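Local structure of SJCHGC06286 protein (Schistosoma japonicum, 3QBR) at residues 23-28 against 127-132; 53-56 against 60-63; 66-71 against 171-176. The protein probably regulates apoptosis as a Bcl-2 family member by binding BH domains of partner proteins, this chain being the part without the C-terminal membrane helix. One frame throughout, in Å; residues are numbered along the deposited sequence.

Contact 1 (23-28 against 127-132); sequences TLCHSF and AFLRIL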
# COMPACT_ATOMS: atom_id res chain seq x y z
N THR A 23 4.66 -5.61 -9.14
CA THR A 23 4.23 -7.00 -9.03
C THR A 23 3.92 -7.38 -7.58
O THR A 23 3.02 -8.19 -7.32
CB THR A 23 5.30 -7.98 -9.61
OG1 THR A 23 5.54 -7.72 -11.00
CG2 THR A 23 4.86 -9.41 -9.44
N LEU A 24 4.66 -6.80 -6.63
CA LEU A 24 4.41 -7.10 -5.22
C LEU A 24 3.07 -6.55 -4.77
O LEU A 24 2.36 -7.19 -3.99
CB LEU A 24 5.49 -6.52 -4.34
CG LEU A 24 6.51 -7.50 -3.80
CD1 LEU A 24 7.52 -6.70 -2.95
CD2 LEU A 24 5.81 -8.59 -2.98
N CYS A 25 2.73 -5.35 -5.26
CA CYS A 25 1.46 -4.76 -4.90
C CYS A 25 0.31 -5.61 -5.36
O CYS A 25 -0.56 -5.94 -4.54
CB CYS A 25 1.30 -3.36 -5.48
SG CYS A 25 2.41 -2.24 -4.69
N HIS A 26 0.28 -5.93 -6.66
CA HIS A 26 -0.71 -6.89 -7.19
C HIS A 26 -0.84 -8.18 -6.35
O HIS A 26 -1.91 -8.47 -5.80
CB HIS A 26 -0.45 -7.20 -8.67
CG HIS A 26 -0.62 -6.02 -9.57
ND1 HIS A 26 -1.84 -5.39 -9.75
CD2 HIS A 26 0.26 -5.34 -10.34
CE1 HIS A 26 -1.69 -4.38 -10.59
NE2 HIS A 26 -0.43 -4.33 -10.97
N SER A 27 0.24 -8.92 -6.18
CA SER A 27 0.17 -10.16 -5.42
C SER A 27 -0.37 -9.91 -4.04
O SER A 27 -1.26 -10.61 -3.59
CB SER A 27 1.54 -10.82 -5.27
OG SER A 27 2.19 -10.87 -6.52
N PHE A 28 0.20 -8.92 -3.36
CA PHE A 28 -0.18 -8.65 -1.98
C PHE A 28 -1.67 -8.34 -1.89
O PHE A 28 -2.36 -8.87 -1.05
CB PHE A 28 0.67 -7.53 -1.37
CG PHE A 28 0.00 -6.86 -0.19
CD1 PHE A 28 -0.09 -7.52 1.03
CD2 PHE A 28 -0.56 -5.60 -0.31
CE1 PHE A 28 -0.71 -6.91 2.11
CE2 PHE A 28 -1.18 -5.00 0.76
CZ PHE A 28 -1.25 -5.66 1.98
N ALA A 127 -0.62 -1.31 3.72
CA ALA A 127 -1.86 -1.57 4.45
C ALA A 127 -2.91 -0.53 4.05
O ALA A 127 -4.11 -0.85 3.89
CB ALA A 127 -1.63 -1.57 5.94
N PHE A 128 -2.44 0.69 3.84
CA PHE A 128 -3.31 1.78 3.44
C PHE A 128 -3.78 1.66 2.00
O PHE A 128 -4.96 1.88 1.71
CB PHE A 128 -2.59 3.11 3.59
CG PHE A 128 -3.47 4.32 3.38
CD1 PHE A 128 -4.58 4.53 4.19
CD2 PHE A 128 -3.15 5.26 2.43
CE1 PHE A 128 -5.37 5.67 4.02
CE2 PHE A 128 -3.94 6.41 2.27
CZ PHE A 128 -5.04 6.60 3.05
N LEU A 129 -2.85 1.38 1.10
CA LEU A 129 -3.19 1.13 -0.31
C LEU A 129 -4.27 0.03 -0.43
O LEU A 129 -5.23 0.17 -1.18
CB LEU A 129 -1.94 0.76 -1.10
CG LEU A 129 -2.05 0.29 -2.55
CD1 LEU A 129 -2.43 1.42 -3.54
CD2 LEU A 129 -0.72 -0.38 -2.93
N ARG A 130 -4.11 -1.03 0.35
CA ARG A 130 -5.12 -2.09 0.44
C ARG A 130 -6.50 -1.56 0.80
O ARG A 130 -7.52 -1.93 0.20
CB ARG A 130 -4.72 -3.11 1.51
CG ARG A 130 -5.55 -4.35 1.47
CD ARG A 130 -5.14 -5.34 2.56
NE ARG A 130 -5.95 -5.05 3.73
CZ ARG A 130 -6.97 -5.80 4.13
NH1 ARG A 130 -7.27 -6.92 3.49
NH2 ARG A 130 -7.66 -5.43 5.20
N ILE A 131 -6.52 -0.69 1.80
CA ILE A 131 -7.74 -0.15 2.36
C ILE A 131 -8.44 0.70 1.32
O ILE A 131 -9.65 0.58 1.11
CB ILE A 131 -7.43 0.63 3.66
CG1 ILE A 131 -7.40 -0.34 4.84
CG2 ILE A 131 -8.42 1.77 3.89
CD1 ILE A 131 -6.52 0.12 5.99
N LEU A 132 -7.68 1.54 0.63
CA LEU A 132 -8.20 2.34 -0.46
C LEU A 132 -8.76 1.48 -1.58
O LEU A 132 -9.87 1.72 -2.05
CB LEU A 132 -7.11 3.24 -1.04
CG LEU A 132 -6.57 4.32 -0.08
CD1 LEU A 132 -5.67 5.32 -0.77
CD2 LEU A 132 -7.73 5.05 0.55

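Contact 2 (53-56 against 60-63); sequences TCVP and EIIH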
# COMPACT_ATOMS: atom_id res chain seq x y z
N THR A 53 6.99 -9.31 -13.57
CA THR A 53 8.14 -10.17 -13.47
C THR A 53 7.95 -11.15 -12.34
O THR A 53 6.88 -11.26 -11.75
CB THR A 53 9.43 -9.40 -13.21
OG1 THR A 53 9.34 -8.77 -11.93
CG2 THR A 53 9.63 -8.36 -14.29
N CYS A 54 9.02 -11.85 -12.03
CA CYS A 54 9.05 -12.75 -10.92
C CYS A 54 9.90 -12.06 -9.86
O CYS A 54 11.02 -11.63 -10.14
CB CYS A 54 9.64 -14.10 -11.36
SG CYS A 54 10.45 -15.10 -10.08
N VAL A 55 9.36 -11.95 -8.65
CA VAL A 55 10.07 -11.31 -7.55
C VAL A 55 10.83 -12.35 -6.74
O VAL A 55 10.27 -13.39 -6.39
CB VAL A 55 9.09 -10.54 -6.62
CG1 VAL A 55 9.83 -9.95 -5.41
CG2 VAL A 55 8.34 -9.46 -7.41
N PRO A 56 12.12 -12.09 -6.47
CA PRO A 56 12.89 -13.08 -5.70
C PRO A 56 12.42 -13.14 -4.25
O PRO A 56 12.36 -12.11 -3.58
CB PRO A 56 14.33 -12.56 -5.79
CG PRO A 56 14.33 -11.61 -6.95
CD PRO A 56 12.96 -11.04 -7.06
N GLU A 60 7.90 -15.46 0.42
CA GLU A 60 8.37 -15.03 1.73
C GLU A 60 8.03 -13.56 2.04
O GLU A 60 7.57 -13.23 3.13
CB GLU A 60 9.87 -15.29 1.86
CG GLU A 60 10.18 -16.68 2.30
CD GLU A 60 9.22 -17.13 3.39
OE1 GLU A 60 9.14 -16.45 4.44
OE2 GLU A 60 8.54 -18.17 3.20
N ILE A 61 8.21 -12.69 1.05
CA ILE A 61 7.95 -11.28 1.22
C ILE A 61 6.47 -10.99 1.44
O ILE A 61 6.12 -10.17 2.28
CB ILE A 61 8.48 -10.47 0.01
CG1 ILE A 61 10.01 -10.56 -0.07
CG2 ILE A 61 8.00 -9.03 0.09
CD1 ILE A 61 10.59 -9.83 -1.30
N ILE A 62 5.60 -11.66 0.68
CA ILE A 62 4.15 -11.50 0.78
C ILE A 62 3.65 -12.03 2.13
O ILE A 62 2.81 -11.41 2.75
CB ILE A 62 3.40 -12.26 -0.35
CG1 ILE A 62 3.55 -11.55 -1.70
CG2 ILE A 62 1.91 -12.46 0.01
CD1 ILE A 62 2.88 -10.19 -1.81
N HIS A 63 4.17 -13.17 2.57
CA HIS A 63 3.86 -13.69 3.91
C HIS A 63 4.19 -12.68 5.03
O HIS A 63 3.35 -12.39 5.90
CB HIS A 63 4.57 -15.02 4.17
CG HIS A 63 4.02 -16.17 3.40
ND1 HIS A 63 2.69 -16.28 3.06
CD2 HIS A 63 4.62 -17.29 2.90
CE1 HIS A 63 2.50 -17.40 2.38
NE2 HIS A 63 3.65 -18.03 2.27

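Contact 3 (66-71 against 171-176); sequences LQLVGD and SGLIEF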
# COMPACT_ATOMS: atom_id res chain seq x y z
N LEU A 66 1.75 -9.88 5.07
CA LEU A 66 0.44 -10.23 5.60
C LEU A 66 0.52 -10.18 7.11
O LEU A 66 -0.36 -9.63 7.77
CB LEU A 66 -0.05 -11.62 5.11
CG LEU A 66 -0.51 -11.73 3.65
CD1 LEU A 66 -0.56 -13.17 3.21
CD2 LEU A 66 -1.83 -11.08 3.39
N GLN A 67 1.58 -10.74 7.66
CA GLN A 67 1.75 -10.66 9.09
C GLN A 67 1.80 -9.19 9.56
O GLN A 67 1.09 -8.82 10.48
CB GLN A 67 2.98 -11.42 9.52
CG GLN A 67 3.26 -11.33 11.01
CD GLN A 67 4.69 -11.69 11.32
OE1 GLN A 67 5.08 -12.85 11.19
NE2 GLN A 67 5.50 -10.69 11.68
N LEU A 68 2.60 -8.38 8.88
CA LEU A 68 2.88 -7.00 9.27
C LEU A 68 1.74 -6.03 8.99
O LEU A 68 1.56 -5.07 9.73
CB LEU A 68 4.17 -6.51 8.59
CG LEU A 68 5.51 -7.14 8.98
CD1 LEU A 68 6.61 -6.74 8.00
CD2 LEU A 68 5.92 -6.78 10.39
N VAL A 69 1.00 -6.24 7.91
CA VAL A 69 -0.20 -5.45 7.63
C VAL A 69 -1.29 -5.91 8.61
O VAL A 69 -2.22 -5.16 8.95
CB VAL A 69 -0.64 -5.64 6.18
CG1 VAL A 69 -2.06 -5.09 5.95
CG2 VAL A 69 0.34 -4.94 5.25
N GLY A 70 -1.15 -7.13 9.10
CA GLY A 70 -2.04 -7.61 10.14
C GLY A 70 -1.79 -6.82 11.42
O GLY A 70 -2.74 -6.36 12.07
N ASP A 71 -0.51 -6.67 11.78
CA ASP A 71 -0.12 -5.85 12.91
C ASP A 71 -0.73 -4.49 12.74
O ASP A 71 -1.33 -3.95 13.67
CB ASP A 71 1.40 -5.71 13.00
CG ASP A 71 2.10 -7.00 13.45
OD1 ASP A 71 1.48 -7.83 14.16
OD2 ASP A 71 3.29 -7.17 13.11
N SER A 171 13.36 -7.85 0.12
CA SER A 171 13.49 -8.99 1.03
C SER A 171 13.81 -8.57 2.44
O SER A 171 13.75 -9.38 3.35
CB SER A 171 14.56 -9.96 0.55
OG SER A 171 14.24 -10.48 -0.71
N GLY A 172 14.19 -7.30 2.63
CA GLY A 172 14.38 -6.75 3.96
C GLY A 172 13.21 -7.11 4.85
O GLY A 172 13.38 -7.47 6.03
N LEU A 173 12.02 -7.03 4.27
CA LEU A 173 10.79 -7.31 5.00
C LEU A 173 10.81 -8.68 5.71
O LEU A 173 10.31 -8.83 6.83
CB LEU A 173 9.59 -7.20 4.04
CG LEU A 173 9.30 -5.78 3.54
CD1 LEU A 173 8.50 -5.83 2.25
CD2 LEU A 173 8.61 -4.92 4.62
N ILE A 174 11.40 -9.67 5.06
CA ILE A 174 11.41 -11.01 5.61
C ILE A 174 12.06 -10.98 6.99
O ILE A 174 11.42 -11.30 8.00
CB ILE A 174 12.14 -11.98 4.68
CG1 ILE A 174 11.38 -12.06 3.34
CG2 ILE A 174 12.25 -13.34 5.34
CD1 ILE A 174 12.09 -12.87 2.29
N GLU A 175 13.30 -10.54 7.05
CA GLU A 175 14.01 -10.40 8.31
C GLU A 175 13.36 -9.36 9.23
O GLU A 175 13.20 -9.62 10.42
CB GLU A 175 15.46 -10.04 8.06
CG GLU A 175 16.40 -10.39 9.19
CD GLU A 175 17.87 -10.22 8.79
OE1 GLU A 175 18.76 -10.41 9.64
OE2 GLU A 175 18.12 -9.90 7.60
N PHE A 176 13.00 -8.20 8.71
CA PHE A 176 12.35 -7.18 9.53
C PHE A 176 11.29 -7.80 10.42
O PHE A 176 11.07 -7.38 11.56
CB PHE A 176 11.72 -6.10 8.67
CG PHE A 176 10.96 -5.05 9.45
CD1 PHE A 176 11.62 -4.22 10.35
CD2 PHE A 176 9.59 -4.90 9.30
CE1 PHE A 176 10.92 -3.25 11.08
CE2 PHE A 176 8.88 -3.93 10.03
CZ PHE A 176 9.55 -3.11 10.92

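Contact 1 (23-28 against 127-132)
Phe28 turns its CG away from the backbone N (chi1 158°), and Arg130 does the same on the facing helix. These torsions send the ring and the aliphatic chain toward each other. The helices belong to the all-helical Bcl-2 fold. Residues 23-28 lie on helix 17-31 and residues 127-132 on helix 119-137, the central hydrophobic helix of such folds. The contact lies close to the centre of the chain, and about 169 Å² of surface is buried.

The backbones stay well apart, with Phe28 CA 8.6 Å from Arg130 CA. Side chains close the gap. The outer corner of the Phe28 ring meets the methylene part of Arg130, with Phe28 CZ 3.9 Å from Arg130 CD. Phe28 CE2 lies 4.1 Å from Arg130 CB. CD approaches the ring obliquely; the two side chains as a whole cross at about a right angle. The Arg130 chain turns at its CG-CD bond, which carries NE and the guanidinium off to the side. The guanidinium plane ends up 60° from the ring plane, so the group does not stack on the ring. The contact is made by carbon atoms, not by the charge.

One turn earlier on helix 17-31, Cys25 SG touches Leu129 CD2 at 4.0 Å. Leu129 also packs on Leu148 and Thr152 of helix 142-159 and on Tyr106 of helix 99-113. Helix 58-79 covers another side: Ile62 touches Phe28, and Asn73 touches Arg130.

Away from the interface, Thr23 O accepts two bonds within helix 17-31, from Ser27 N at 3.1 Å and Ser27 OG at 2.9 Å. The two donors reach it from opposite faces of the carbonyl plane, and the hydroxyl makes a C=O...OG angle of 150°.

Contact 2 (53-56 against 60-63)
Val55 and Ile61 meet at about a right angle, methyl against methyl. Val55 CG1 lies 4.2 Å from Ile61 CD1, a loose apolar contact. Both residues direct their CB toward the opposite segment. In Val55 the CG1 branch lies opposite the backbone N (chi1 176°), and this is the branch that touches. In Ile61 the long branch runs straight, with chi2 at 177°, and its terminal CD1 does all the touching.

The same CD1 also rests near a backbone oxygen. Pro56 O is 3.7 Å from Ile61 CD1, a van der Waals approach of a methyl to a carbonyl oxygen. Pro56 CB points away from the helix. Only about 68 Å² is buried, and Pro56 CA and Ile61 CA remain 8.7 Å apart. The loop therefore passes the helix at some distance, and the end of Ile61 reaches most of the way across to Val55 CG1 and Pro56 O.

Cys54, next to Val55, is exposed and takes part in an interchain disulfide seen in a crystal structure of this protein.

The segment 53-56 belongs to the connection from helix 35-48 into helix 58-79. It leads up to the first turns of that helix and meets Ile61. Val55 also touches Gln20 of helix 17-31. Ile61 is covered further by Trp170 and Ser171 and by Leu173 and Ile174 of helix 172-176, so the contact sits between the N-terminal and C-terminal helices.

Contact 3 (66-71 against 171-176)
Leu68 and Leu173 mark the nearest approach of the two backbones, with Leu68 CA 9.0 Å from Leu173 CA. Residues 66-71 are regular helix in the middle of helix 58-79, as the bond from Gly70 N to Leu66 O at 2.9 Å attests. Residues 171-176 enter the short helix 172-176. Ile174 N bonds to Ser171 O, three residues back as in a 3-10 turn. The bond from Phe176 N to Gly172 O at 2.8 Å has the four-residue step of an alpha helix.

Leu68 carries the contact. Its CB points toward the short helix, and CG sits opposite the carbonyl carbon (chi1 -67°). This holds both methyls out to the phenyl ring of Phe176. CD1 comes in at the ring edge, near the ring plane, with Leu68 CD1 3.7 Å from Phe176 CD2. Leu68 CD2, raised off the ring plane, lies 4.1 Å from Phe176 CE2. Phe176 reaches out because its CG is turned away from the backbone N (chi1 177°). Leu173 adds a looser touch, with Leu68 CD1 4.3 Å from Leu173 CD2. The contact is wholly apolar and buries about 117 Å².

On helix 119-137, Val123 touches Leu68, and Trp119 touches Leu173 and meets the Phe176 ring. The chain of another protein also lies against this site: it packs an aromatic side chain on Leu68, sets a ring against Phe176 and hydrogen-bonds to Asp71 OD2. Leu66, Gly70 and Asp71 match the Leu-x-x-x-Gly-Asp signature of a BH3 motif. Helix 58-79 is thus consistent with the BH3-bearing helix of the Bcl-2 fold, at a groove that takes the other protein.

Helix 58-79 ties the three contacts together. Contacts 2 and 3 both use it, one near its start and one in its middle, and their centres are about 12 Å apart. They meet where Pro56 O lies 3.8 Å from Ser171 OG. Contact 1 is the most central of the three and lies about 13 Å, centre to centre, from each of the others. Ile62 joins it to contact 2, with Ile62 CD1 3.5 Å from Leu24 CD2. Val69 joins it to contact 3, with Val69 CG2 3.7 Å from Phe28 CZ. Contact 3 lines the site where another protein binds, and Phe128 of segment 127-132 also packs on that protein.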